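Beta-lactamase/D-alanine Carboxypeptidase (Yersinia pestis, PDB 3RJU) probably acts as a serine hydrolase of the penicillin-recognising family, opening beta-lactam rings or trimming D-alanine from peptidoglycan peptides. Local coordinates at residues A27-D32 against V36-F41; E234-W239 against T311-V316; S56-A61 against G322-V327; E15-N20 against D340-L345. All coordinates share one frame; numbering follows the deposited sequence.

Contact 1 (A27-D32 against V36-F41); sequences ALVVID and VVNRSF
Leu28 and Arg39 face each other as a hydrogen-bonded antiparallel pair, and their backbones illustrate how a beta hairpin settles its polar groups before any side chain is considered. Leu28 N gives its hydrogen to Arg39 O at 2.8 Å, and the return bond from Arg39 N to Leu28 O spans 3.0 Å. Val30 and Val37 repeat the exchange, with Val30 N to Val37 O at 2.8 Å and Val37 N to Val30 O at 2.9 Å. The alternating residues Ala27, Val29 and Ile31 send their backbone bonds the other way, to Val326, Phe324 and Gly322 of strand 321-328.

Strand 35-42 is one of the two outermost strands of the sheet, and one of its carbonyls is served by its own neighbour: Arg39 NH1 reaches Asn38 O at 2.9 Å, coming from above the carbonyl plane. The same guanidinium forms a salt bridge through NE with Asp11 and a weak hydrogen bond from NH2 to Ser7 OG, while Val37 CG1 lies over one of its faces, offset toward the rim. On the face carrying Val29 and Asn38 the two side chains lie side by side, Asn38 OD1 resting 3.4 Å from Val29 CG2; with chi1 at -72° the amide stands beside its own backbone N. Ile31 CG1 meets Val36 CG2 at 4.3 Å. The chemistry thus implies a hairpin zipped by paired backbone bonds, whose edge strand gains a further polar tie to helix 6-20 through Arg39, next to apolar packing such as Val37 on Val10.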
loop_
_atom_site.group_PDB
_atom_site.type_symbol
_atom_site.label_atom_id
_atom_site.label_comp_id
_atom_site.label_asym_id
_atom_site.label_seq_id
_atom_site.Cartn_x
_atom_site.Cartn_y
_atom_site.Cartn_z
ATOM N N ALA A 27 13.260 0.155 9.608
ATOM C CA ALA A 27 13.973 0.891 8.578
ATOM C C ALA A 27 13.166 2.125 8.196
ATOM O O ALA A 27 11.947 2.059 8.011
ATOM C CB ALA A 27 14.227 0.025 7.345
ATOM N N LEU A 28 13.866 3.247 8.060
ATOM C CA LEU A 28 13.256 4.528 7.721
ATOM C C LEU A 28 13.969 5.078 6.485
ATOM O O LEU A 28 15.213 5.128 6.447
ATOM C CB LEU A 28 13.423 5.517 8.894
ATOM C CG LEU A 28 12.861 6.933 8.703
ATOM C CD1 LEU A 28 11.335 6.950 8.684
ATOM C CD2 LEU A 28 13.374 7.824 9.833
ATOM N N VAL A 29 13.185 5.492 5.491
ATOM C CA VAL A 29 13.719 6.024 4.253
ATOM C C VAL A 29 13.095 7.387 4.045
ATOM O O VAL A 29 11.862 7.509 3.971
ATOM C CB VAL A 29 13.346 5.139 3.036
ATOM C CG1 VAL A 29 13.853 5.774 1.730
ATOM C CG2 VAL A 29 13.909 3.728 3.213
ATOM N N VAL A 30 13.944 8.408 3.936
ATOM C CA VAL A 30 13.474 9.771 3.750
ATOM C C VAL A 30 14.041 10.318 2.450
ATOM O O VAL A 30 15.259 10.284 2.235
ATOM C CB VAL A 30 13.916 10.686 4.931
ATOM C CG1 VAL A 30 13.437 12.124 4.723
ATOM C CG2 VAL A 30 13.398 10.140 6.261
ATOM N N ILE A 31 13.166 10.840 1.591
ATOM C CA ILE A 31 13.601 11.517 0.380
ATOM C C ILE A 31 13.156 12.954 0.492
ATOM O O ILE A 31 11.988 13.217 0.724
ATOM C CB ILE A 31 12.992 10.904 -0.897
ATOM C CG1 ILE A 31 13.471 9.466 -1.079
ATOM C CG2 ILE A 31 13.378 11.756 -2.126
ATOM C CD1 ILE A 31 12.776 8.675 -2.193
ATOM N N ASP A 32 14.090 13.888 0.331
ATOM C CA ASP A 32 13.768 15.304 0.418
ATOM C C ASP A 32 14.552 15.991 -0.687
ATOM O O ASP A 32 15.736 16.287 -0.534
ATOM C CB ASP A 32 14.142 15.839 1.800
ATOM C CG ASP A 32 13.742 17.297 2.002
ATOM O OD1 ASP A 32 13.684 18.067 1.014
ATOM O OD2 ASP A 32 13.512 17.677 3.168
ATOM N N VAL A 36 18.728 11.894 0.287
ATOM C CA VAL A 36 18.174 10.626 0.734
ATOM C C VAL A 36 18.810 10.288 2.078
ATOM O O VAL A 36 20.038 10.212 2.192
ATOM C CB VAL A 36 18.439 9.496 -0.277
ATOM C CG1 VAL A 36 17.973 8.137 0.296
ATOM C CG2 VAL A 36 17.751 9.806 -1.609
ATOM N N VAL A 37 17.976 10.088 3.094
ATOM C CA VAL A 37 18.460 9.781 4.437
ATOM C C VAL A 37 17.844 8.455 4.849
ATOM O O VAL A 37 16.624 8.286 4.829
ATOM C CB VAL A 37 18.089 10.878 5.463
ATOM C CG1 VAL A 37 18.641 10.528 6.855
ATOM C CG2 VAL A 37 18.627 12.238 5.016
ATOM N N ASN A 38 18.704 7.493 5.169
ATOM C CA ASN A 38 18.283 6.180 5.628
ATOM C C ASN A 38 18.681 5.974 7.078
ATOM O O ASN A 38 19.796 6.333 7.460
ATOM C CB ASN A 38 18.931 5.087 4.781
ATOM C CG ASN A 38 18.351 5.012 3.395
ATOM O OD1 ASN A 38 17.191 4.647 3.224
ATOM N ND2 ASN A 38 19.154 5.341 2.394
ATOM N N ARG A 39 17.784 5.400 7.873
ATOM C CA ARG A 39 18.117 5.029 9.247
ATOM C C ARG A 39 17.571 3.629 9.499
ATOM O O ARG A 39 16.499 3.265 8.995
ATOM C CB ARG A 39 17.520 6.014 10.268
ATOM C CG ARG A 39 18.036 7.444 10.161
ATOM C CD ARG A 39 19.522 7.529 10.469
ATOM N NE ARG A 39 19.983 8.916 10.504
ATOM C CZ ARG A 39 20.727 9.474 9.560
ATOM N NH1 ARG A 39 21.109 8.752 8.517
ATOM N NH2 ARG A 39 21.110 10.743 9.674
ATOM N N SER A 40 18.328 2.840 10.252
ATOM C CA SER A 40 17.908 1.508 10.642
ATOM C C SER A 40 18.148 1.346 12.136
ATOM O O SER A 40 19.165 1.813 12.662
ATOM C CB SER A 40 18.715 0.436 9.901
ATOM O OG SER A 40 18.560 0.559 8.503
ATOM N N PHE A 41 17.223 0.682 12.814
ATOM C CA PHE A 41 17.331 0.483 14.253
ATOM C C PHE A 41 16.894 -0.911 14.644
ATOM O O PHE A 41 16.074 -1.536 13.960
ATOM C CB PHE A 41 16.412 1.449 14.995
ATOM C CG PHE A 41 16.679 2.887 14.708
ATOM C CD1 PHE A 41 17.621 3.587 15.429
ATOM C CD2 PHE A 41 15.946 3.558 13.730
ATOM C CE1 PHE A 41 17.863 4.935 15.159
ATOM C CE2 PHE A 41 16.183 4.892 13.464
ATOM C CZ PHE A 41 17.144 5.580 14.183
#

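Contact 2 (E234-W239 against T311-V316); sequences EDMQHW and TYMAMV
Met236 and Met313, both present as selenomethionine, meet methyl to methyl, CE to CE at 3.6 Å, and this is the tight end of the contact between helix 233-241 and strand 309-316. The chain of Met236 is bent at both chi2 and chi3, whereas Met313 runs out straight, CG anti to the backbone N (chi1 -178°), and turns only at its last torsion. That extended reach carries Met313 SE to the rim of the Trp239 indole, 3.8 Å from CZ3. The selenium lies in the ring plane, 88° off the normal, a Met-aromatic contact at the edge and not over a face. Met313 CE closes the triangle, 4.0 Å from Trp239 CE3.

In the fold these tips fill the layer between the antiparallel sheet and the helix laid against it, where Phe324 of the neighbouring strand also touches both methionines. The backbones stay well apart, 9.9 Å between Met236 CA and Met313 CA, bridged by side chains alone. At its far end the indole is fixed by NE1, bonded to Glu70. Round the helix the contact fades: Gln237 points away from the strand and packs on Val29 of the hairpin, and His238 lies at the surface.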
loop_
_atom_site.group_PDB
_atom_site.type_symbol
_atom_site.label_atom_id
_atom_site.label_comp_id
_atom_site.label_asym_id
_atom_site.label_seq_id
_atom_site.Cartn_x
_atom_site.Cartn_y
_atom_site.Cartn_z
ATOM N N GLU A 234 15.536 -0.511 0.258
ATOM C CA GLU A 234 16.159 0.123 -0.904
ATOM C C GLU A 234 15.235 0.069 -2.136
ATOM O O GLU A 234 15.183 1.028 -2.921
ATOM C CB GLU A 234 17.559 -0.472 -1.196
ATOM C CG GLU A 234 17.524 -1.872 -1.766
ATOM C CD GLU A 234 18.881 -2.546 -1.785
ATOM O OE1 GLU A 234 19.901 -1.876 -1.477
ATOM O OE2 GLU A 234 18.932 -3.751 -2.121
ATOM N N ASP A 235 14.503 -1.031 -2.309
ATOM C CA ASP A 235 13.560 -1.118 -3.432
ATOM C C ASP A 235 12.469 -0.071 -3.260
ATOM O O ASP A 235 12.070 0.588 -4.239
ATOM C CB ASP A 235 12.891 -2.497 -3.519
ATOM C CG ASP A 235 13.776 -3.559 -4.164
ATOM O OD1 ASP A 235 14.989 -3.345 -4.356
ATOM O OD2 ASP A 235 13.244 -4.636 -4.478
HETATM N N MSE A 236 11.964 0.066 -2.034
HETATM C CA MSE A 236 10.895 1.019 -1.761
HETATM C C MSE A 236 11.357 2.456 -1.922
HETATM O O MSE A 236 10.561 3.321 -2.324
HETATM C CB MSE A 236 10.277 0.786 -0.376
HETATM C CG MSE A 236 9.581 -0.563 -0.247
HETATM SE SE MSE A 236 8.189 -0.803 -1.604
HETATM C CE MSE A 236 7.182 0.792 -1.171
ATOM N N GLN A 237 12.631 2.726 -1.620
ATOM C CA GLN A 237 13.181 4.050 -1.904
ATOM C C GLN A 237 13.016 4.378 -3.398
ATOM O O GLN A 237 12.567 5.466 -3.771
ATOM C CB GLN A 237 14.666 4.142 -1.531
ATOM C CG GLN A 237 15.278 5.486 -1.851
ATOM C CD GLN A 237 16.805 5.443 -1.884
ATOM O OE1 GLN A 237 17.431 4.724 -1.100
ATOM N NE2 GLN A 237 17.407 6.212 -2.795
ATOM N N HIS A 238 13.405 3.436 -4.254
ATOM C CA HIS A 238 13.325 3.651 -5.695
ATOM C C HIS A 238 11.886 3.862 -6.163
ATOM O O HIS A 238 11.634 4.723 -7.009
ATOM C CB HIS A 238 13.997 2.498 -6.454
ATOM C CG HIS A 238 15.462 2.377 -6.175
ATOM N ND1 HIS A 238 16.328 3.442 -6.299
ATOM C CD2 HIS A 238 16.213 1.326 -5.767
ATOM C CE1 HIS A 238 17.551 3.055 -5.979
ATOM N NE2 HIS A 238 17.508 1.774 -5.651
ATOM N N TRP A 239 10.947 3.104 -5.595
ATOM C CA TRP A 239 9.540 3.244 -5.953
ATOM C C TRP A 239 9.011 4.612 -5.540
ATOM O O TRP A 239 8.367 5.323 -6.326
ATOM C CB TRP A 239 8.691 2.138 -5.312
ATOM C CG TRP A 239 7.307 2.103 -5.861
ATOM C CD1 TRP A 239 6.920 1.524 -7.023
ATOM C CD2 TRP A 239 6.129 2.685 -5.287
ATOM N NE1 TRP A 239 5.569 1.711 -7.224
ATOM C CE2 TRP A 239 5.056 2.412 -6.168
ATOM C CE3 TRP A 239 5.872 3.395 -4.111
ATOM C CZ2 TRP A 239 3.746 2.836 -5.916
ATOM C CZ3 TRP A 239 4.575 3.823 -3.863
ATOM C CH2 TRP A 239 3.528 3.533 -4.761
ATOM N N THR A 311 3.659 -0.680 8.180
ATOM C CA THR A 311 4.303 0.192 7.221
ATOM C C THR A 311 3.503 1.465 7.060
ATOM O O THR A 311 2.294 1.504 7.296
ATOM C CB THR A 311 4.424 -0.470 5.821
ATOM O OG1 THR A 311 3.164 -1.030 5.452
ATOM C CG2 THR A 311 5.460 -1.589 5.824
ATOM N N TYR A 312 4.191 2.522 6.663
ATOM C CA TYR A 312 3.521 3.783 6.414
ATOM C C TYR A 312 4.336 4.568 5.413
ATOM O O TYR A 312 5.578 4.613 5.487
ATOM C CB TYR A 312 3.376 4.556 7.724
ATOM C CG TYR A 312 2.624 5.872 7.653
ATOM C CD1 TYR A 312 1.306 5.929 7.166
ATOM C CD2 TYR A 312 3.220 7.063 8.092
ATOM C CE1 TYR A 312 0.610 7.132 7.127
ATOM C CE2 TYR A 312 2.525 8.270 8.056
ATOM C CZ TYR A 312 1.227 8.300 7.565
ATOM O OH TYR A 312 0.522 9.493 7.513
HETATM N N MSE A 313 3.644 5.197 4.471
HETATM C CA MSE A 313 4.296 6.101 3.544
HETATM C C MSE A 313 3.535 7.417 3.585
HETATM O O MSE A 313 2.303 7.417 3.504
HETATM C CB MSE A 313 4.275 5.544 2.115
HETATM C CG MSE A 313 4.995 6.453 1.125
HETATM SE SE MSE A 313 5.132 5.697 -0.651
HETATM C CE MSE A 313 6.174 4.113 -0.223
ATOM N N ALA A 314 4.257 8.523 3.748
ATOM C CA ALA A 314 3.625 9.835 3.816
ATOM C C ALA A 314 4.424 10.760 2.929
ATOM O O ALA A 314 5.657 10.790 3.006
ATOM C CB ALA A 314 3.625 10.359 5.262
HETATM N N MSE A 315 3.760 11.548 2.100
HETATM C CA MSE A 315 4.538 12.452 1.284
HETATM C C MSE A 315 3.812 13.736 0.982
HETATM O O MSE A 315 2.578 13.815 1.061
HETATM C CB MSE A 315 4.975 11.781 -0.013
HETATM C CG MSE A 315 3.832 11.425 -0.932
HETATM SE SE MSE A 315 4.441 10.940 -2.721
HETATM C CE MSE A 315 5.323 9.241 -2.327
ATOM N N VAL A 316 4.608 14.734 0.626
ATOM C CA VAL A 316 4.110 16.040 0.254
ATOM C C VAL A 316 4.713 16.281 -1.126
ATOM O O VAL A 316 5.806 16.827 -1.252
ATOM C CB VAL A 316 4.554 17.132 1.267
ATOM C CG1 VAL A 316 3.990 18.498 0.866
ATOM C CG2 VAL A 316 4.100 16.762 2.665
#

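Contact 3 (S56-A61 against G322-V327); sequences SLIRIA and GVFVVV
Ile58 CD1 approaches Phe324 head-on, the two side chains coming from opposite directions. The methyl meets the ring at its edge, within the ring plane, sitting 3.9 Å from Phe324 CZ and equally close to CE2, astride that bond; Ile58 uses neither face of the ring. Val326 is met differently, its branches crossing those of Ile58 at a slant. Val326 CG1 touches Ile58 CD1 at 3.9 Å, while Val326 CG2 lies 4.0 Å from Ile58 CG2. Ile58 can serve both neighbours because chi1 is 62°: CG1 takes the crowded position between backbone N and carbonyl carbon and leads CD1 on to the phenyl and to Val326 CG1, while CG2, of the two, meets only the valine.

Strand 58-59 is short and pairs with strand 230-231, so the contact fastens a small two-stranded sheet onto the large antiparallel sheet. The next element of the chain, helix 64-77, opens near a serine and a lysine that probably form the SxxK motif of this family. Phe309, on strand 309-316, touches Ile58 and Val326 as well. The carbonyl oxygen of Ile60 accepts a hydrogen bond from Thr311 OG1.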
loop_
_atom_site.group_PDB
_atom_site.type_symbol
_atom_site.label_atom_id
_atom_site.label_comp_id
_atom_site.label_asym_id
_atom_site.label_seq_id
_atom_site.Cartn_x
_atom_site.Cartn_y
_atom_site.Cartn_z
ATOM N N SER A 56 17.201 -5.848 3.649
ATOM C CA SER A 56 16.343 -6.677 4.502
ATOM C C SER A 56 14.975 -6.849 3.836
ATOM O O SER A 56 14.378 -5.872 3.357
ATOM C CB SER A 56 16.166 -6.050 5.888
ATOM O OG SER A 56 17.363 -6.125 6.639
ATOM N N LEU A 57 14.479 -8.083 3.792
ATOM C CA LEU A 57 13.159 -8.316 3.209
ATOM C C LEU A 57 12.095 -7.905 4.211
ATOM O O LEU A 57 12.209 -8.165 5.418
ATOM C CB LEU A 57 12.957 -9.776 2.772
ATOM C CG LEU A 57 11.982 -9.951 1.596
ATOM C CD1 LEU A 57 12.589 -9.388 0.313
ATOM C CD2 LEU A 57 11.574 -11.413 1.402
ATOM N N ILE A 58 11.047 -7.282 3.698
ATOM C CA ILE A 58 9.941 -6.828 4.527
ATOM C C ILE A 58 8.625 -7.197 3.845
ATOM O O ILE A 58 8.591 -7.388 2.621
ATOM C CB ILE A 58 9.988 -5.301 4.735
ATOM C CG1 ILE A 58 9.844 -4.549 3.405
ATOM C CG2 ILE A 58 11.295 -4.895 5.420
ATOM C CD1 ILE A 58 9.913 -3.019 3.547
ATOM N N ARG A 59 7.556 -7.308 4.629
ATOM C CA ARG A 59 6.209 -7.313 4.061
ATOM C C ARG A 59 5.709 -5.876 4.025
ATOM O O ARG A 59 5.647 -5.209 5.076
ATOM C CB ARG A 59 5.250 -8.155 4.907
ATOM C CG ARG A 59 5.682 -9.618 5.065
ATOM C CD ARG A 59 4.578 -10.422 5.735
ATOM N NE ARG A 59 4.980 -11.778 6.116
ATOM C CZ ARG A 59 4.751 -12.871 5.387
ATOM N NH1 ARG A 59 4.127 -12.797 4.210
ATOM N NH2 ARG A 59 5.133 -14.053 5.849
ATOM N N ILE A 60 5.364 -5.370 2.840
ATOM C CA ILE A 60 4.850 -4.001 2.801
ATOM C C ILE A 60 3.352 -3.930 3.097
ATOM O O ILE A 60 2.789 -2.841 3.229
ATOM C CB ILE A 60 5.198 -3.253 1.478
ATOM C CG1 ILE A 60 4.407 -3.816 0.285
ATOM C CG2 ILE A 60 6.712 -3.309 1.208
ATOM C CD1 ILE A 60 4.642 -3.009 -1.012
ATOM N N ALA A 61 2.716 -5.093 3.218
ATOM C CA ALA A 61 1.294 -5.153 3.525
ATOM C C ALA A 61 0.535 -4.249 2.553
ATOM O O ALA A 61 0.811 -4.283 1.361
ATOM C CB ALA A 61 1.017 -4.784 5.004
ATOM N N GLY A 322 9.167 12.727 0.805
ATOM C CA GLY A 322 8.468 11.487 1.081
ATOM C C GLY A 322 9.178 10.715 2.172
ATOM O O GLY A 322 10.409 10.707 2.218
ATOM N N VAL A 323 8.406 10.058 3.035
ATOM C CA VAL A 323 8.948 9.211 4.077
ATOM C C VAL A 323 8.271 7.857 4.033
ATOM O O VAL A 323 7.048 7.766 3.969
ATOM C CB VAL A 323 8.740 9.828 5.457
ATOM C CG1 VAL A 323 9.278 8.884 6.510
ATOM C CG2 VAL A 323 9.465 11.185 5.521
ATOM N N PHE A 324 9.077 6.805 4.035
ATOM C CA PHE A 324 8.577 5.444 4.152
ATOM C C PHE A 324 9.179 4.822 5.409
ATOM O O PHE A 324 10.393 4.933 5.652
ATOM C CB PHE A 324 9.020 4.605 2.952
ATOM C CG PHE A 324 8.713 3.136 3.097
ATOM C CD1 PHE A 324 7.391 2.685 3.056
ATOM C CD2 PHE A 324 9.729 2.205 3.263
ATOM C CE1 PHE A 324 7.089 1.334 3.190
ATOM C CE2 PHE A 324 9.433 0.856 3.401
ATOM C CZ PHE A 324 8.108 0.419 3.355
ATOM N N VAL A 325 8.352 4.136 6.191
ATOM C CA VAL A 325 8.862 3.475 7.376
ATOM C C VAL A 325 8.300 2.069 7.459
ATOM O O VAL A 325 7.166 1.808 7.059
ATOM C CB VAL A 325 8.531 4.270 8.688
ATOM C CG1 VAL A 325 7.027 4.373 8.883
ATOM C CG2 VAL A 325 9.194 3.620 9.886
ATOM N N VAL A 326 9.124 1.148 7.940
ATOM C CA VAL A 326 8.678 -0.211 8.168
ATOM C C VAL A 326 9.162 -0.613 9.561
ATOM O O VAL A 326 10.328 -0.355 9.938
ATOM C CB VAL A 326 9.184 -1.225 7.091
ATOM C CG1 VAL A 326 10.707 -1.149 6.899
ATOM C CG2 VAL A 326 8.744 -2.647 7.478
ATOM N N VAL A 327 8.264 -1.206 10.331
ATOM C CA VAL A 327 8.582 -1.676 11.672
ATOM C C VAL A 327 8.100 -3.105 11.831
ATOM O O VAL A 327 7.023 -3.462 11.362
ATOM C CB VAL A 327 7.878 -0.754 12.728
ATOM C CG1 VAL A 327 7.582 -1.483 14.051
ATOM C CG2 VAL A 327 8.664 0.542 12.947
#

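Contact 4 (E15-N20 against D340-L345); sequences EHIFYN and DGVNQL
Ile17 leans on Gly341 where helix 6-20 passes helix 336-349, and within residues 15-20 its side chain does the touching. The bond from CA to CB already aims at the partner helix, bringing CB to 5.2 Å from Gly341 CA. From there the chain forks. CG2 swings anti to the backbone N and leaves the approach to the other branch; CG1, at a chi1 of -65°, lies beside that N and comes to 3.9 Å from Gly341 CA. The second torsion is extended, carrying CD1 past the glycine onto the peptide link that follows it, 3.7 Å from Gly341 C and 3.8 Å from Val342 N. The same methyl, Ile17 CD1, touches Val342 CG2 at 4.1 Å.

Gly341 presents bare backbone here, which lets the helices close until Ile17 CA and Gly341 CA are only 5.6 Å apart. The carbonyl oxygen of Gly341, beneath the methyl, keeps its helical bond from Leu345 N. Val342, turned to one side of the isoleucine, also packs onto strands 309-316 and 321-328, so the methyl of Ile17 joins an apolar layer that continues down to the sheet. Further along helix 336-349, Leu345 touches Ile9 and Tyr13 and extends the seam. Terminal helices packed side by side against one face of a central antiparallel sheet are characteristic of the alpha/beta domain of serine beta-lactamases and penicillin-binding proteins.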
loop_
_atom_site.group_PDB
_atom_site.type_symbol
_atom_site.label_atom_id
_atom_site.label_comp_id
_atom_site.label_asym_id
_atom_site.label_seq_id
_atom_site.Cartn_x
_atom_site.Cartn_y
_atom_site.Cartn_z
ATOM N N GLU A 15 14.940 8.014 16.054
ATOM C CA GLU A 15 15.056 7.151 17.216
ATOM C C GLU A 15 13.780 7.188 18.067
ATOM O O GLU A 15 13.377 6.174 18.649
ATOM C CB GLU A 15 16.296 7.497 18.047
ATOM C CG GLU A 15 16.755 6.309 18.875
ATOM C CD GLU A 15 18.077 6.546 19.566
ATOM O OE1 GLU A 15 18.889 5.594 19.622
ATOM O OE2 GLU A 15 18.298 7.674 20.057
ATOM N N HIS A 16 13.118 8.341 18.121
ATOM C CA HIS A 16 11.848 8.418 18.849
ATOM C C HIS A 16 10.783 7.513 18.237
ATOM O O HIS A 16 10.043 6.854 18.966
ATOM C CB HIS A 16 11.321 9.852 18.907
ATOM C CG HIS A 16 12.092 10.736 19.831
ATOM N ND1 HIS A 16 12.596 10.294 21.033
ATOM C CD2 HIS A 16 12.448 12.035 19.726
ATOM C CE1 HIS A 16 13.235 11.285 21.629
ATOM N NE2 HIS A 16 13.152 12.355 20.861
ATOM N N ILE A 17 10.703 7.485 16.902
ATOM C CA ILE A 17 9.744 6.628 16.227
ATOM C C ILE A 17 10.049 5.168 16.538
ATOM O O ILE A 17 9.141 4.375 16.822
ATOM C CB ILE A 17 9.760 6.873 14.707
ATOM C CG1 ILE A 17 9.281 8.296 14.410
ATOM C CG2 ILE A 17 8.892 5.833 13.968
ATOM C CD1 ILE A 17 9.577 8.777 12.981
ATOM N N PHE A 18 11.331 4.823 16.502
ATOM C CA PHE A 18 11.767 3.471 16.836
ATOM C C PHE A 18 11.335 3.075 18.254
ATOM O O PHE A 18 10.754 2.016 18.457
ATOM C CB PHE A 18 13.296 3.360 16.730
ATOM C CG PHE A 18 13.840 2.042 17.224
ATOM C CD1 PHE A 18 13.481 0.849 16.604
ATOM C CD2 PHE A 18 14.708 1.992 18.310
ATOM C CE1 PHE A 18 13.968 -0.362 17.059
ATOM C CE2 PHE A 18 15.202 0.780 18.770
ATOM C CZ PHE A 18 14.831 -0.395 18.147
ATOM N N TYR A 19 11.627 3.915 19.244
ATOM C CA TYR A 19 11.276 3.556 20.614
ATOM C C TYR A 19 9.777 3.653 20.894
ATOM O O TYR A 19 9.209 2.773 21.552
ATOM C CB TYR A 19 12.060 4.384 21.627
ATOM C CG TYR A 19 13.487 3.922 21.716
ATOM C CD1 TYR A 19 13.794 2.648 22.187
ATOM C CD2 TYR A 19 14.528 4.746 21.315
ATOM C CE1 TYR A 19 15.103 2.215 22.254
ATOM C CE2 TYR A 19 15.837 4.320 21.387
ATOM C CZ TYR A 19 16.119 3.055 21.847
ATOM O OH TYR A 19 17.437 2.641 21.922
ATOM N N ASN A 20 9.139 4.721 20.422
ATOM C CA ASN A 20 7.732 4.924 20.748
ATOM C C ASN A 20 6.840 3.864 20.137
ATOM O O ASN A 20 5.787 3.542 20.691
ATOM C CB ASN A 20 7.242 6.299 20.285
ATOM C CG ASN A 20 7.854 7.432 21.068
ATOM O OD1 ASN A 20 8.357 7.231 22.169
ATOM N ND2 ASN A 20 7.798 8.636 20.511
ATOM N N ASP A 340 2.189 8.736 13.548
ATOM C CA ASP A 340 2.169 10.108 14.069
ATOM C C ASP A 340 3.581 10.710 14.044
ATOM O O ASP A 340 3.762 11.883 13.696
ATOM C CB ASP A 340 1.643 10.171 15.501
ATOM C CG ASP A 340 0.122 10.040 15.604
ATOM O OD1 ASP A 340 -0.614 10.134 14.577
ATOM O OD2 ASP A 340 -0.342 9.868 16.756
ATOM N N GLY A 341 4.584 9.914 14.417
ATOM C CA GLY A 341 5.960 10.383 14.398
ATOM C C GLY A 341 6.429 10.730 12.994
ATOM O O GLY A 341 7.104 11.738 12.780
ATOM N N VAL A 342 6.078 9.886 12.024
ATOM C CA VAL A 342 6.392 10.192 10.630
ATOM C C VAL A 342 5.731 11.498 10.175
ATOM O O VAL A 342 6.367 12.325 9.523
ATOM C CB VAL A 342 6.020 9.017 9.694
ATOM C CG1 VAL A 342 6.007 9.458 8.232
ATOM C CG2 VAL A 342 6.973 7.828 9.919
ATOM N N ASN A 343 4.466 11.699 10.530
ATOM C CA ASN A 343 3.776 12.915 10.115
ATOM C C ASN A 343 4.437 14.156 10.702
ATOM O O ASN A 343 4.578 15.177 10.030
ATOM C CB ASN A 343 2.286 12.861 10.474
ATOM C CG ASN A 343 1.535 11.816 9.665
ATOM O OD1 ASN A 343 1.920 11.511 8.518
ATOM N ND2 ASN A 343 0.464 11.250 10.256
ATOM N N GLN A 344 4.862 14.056 11.956
ATOM C CA GLN A 344 5.566 15.168 12.575
ATOM C C GLN A 344 6.932 15.411 11.942
ATOM O O GLN A 344 7.353 16.559 11.797
ATOM C CB GLN A 344 5.680 14.950 14.078
ATOM C CG GLN A 344 4.332 15.026 14.744
ATOM C CD GLN A 344 4.367 14.617 16.192
ATOM O OE1 GLN A 344 5.425 14.627 16.829
ATOM N NE2 GLN A 344 3.207 14.256 16.731
ATOM N N LEU A 345 7.626 14.334 11.577
ATOM C CA LEU A 345 8.870 14.464 10.823
ATOM C C LEU A 345 8.614 15.207 9.502
ATOM O O LEU A 345 9.338 16.138 9.146
ATOM C CB LEU A 345 9.484 13.089 10.550
ATOM C CG LEU A 345 10.679 13.030 9.578
ATOM C CD1 LEU A 345 11.841 13.938 10.010
ATOM C CD2 LEU A 345 11.147 11.591 9.438
#

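The four contacts share one antiparallel sheet and its two coverings. Measured centre to centre, contacts 2 and 3 are closest, about 7 Å apart, and their strands 309-316 and 321-328 are neighbours; contact 1 continues the same sheet to its edge, its centre about 9 Å from that of contact 2 and 11 Å from that of contact 3. Contact 4 joins the terminal helices on the other face, its centre about 16 Å from that of contact 2. Along the chain, contact 4 encloses the rest, contact 1 comes first within it, and contact 2 is nested inside contact 3. Chain ends and interior are thus gathered onto one sheet, which also bears on the segment leading into the probable active-site helix.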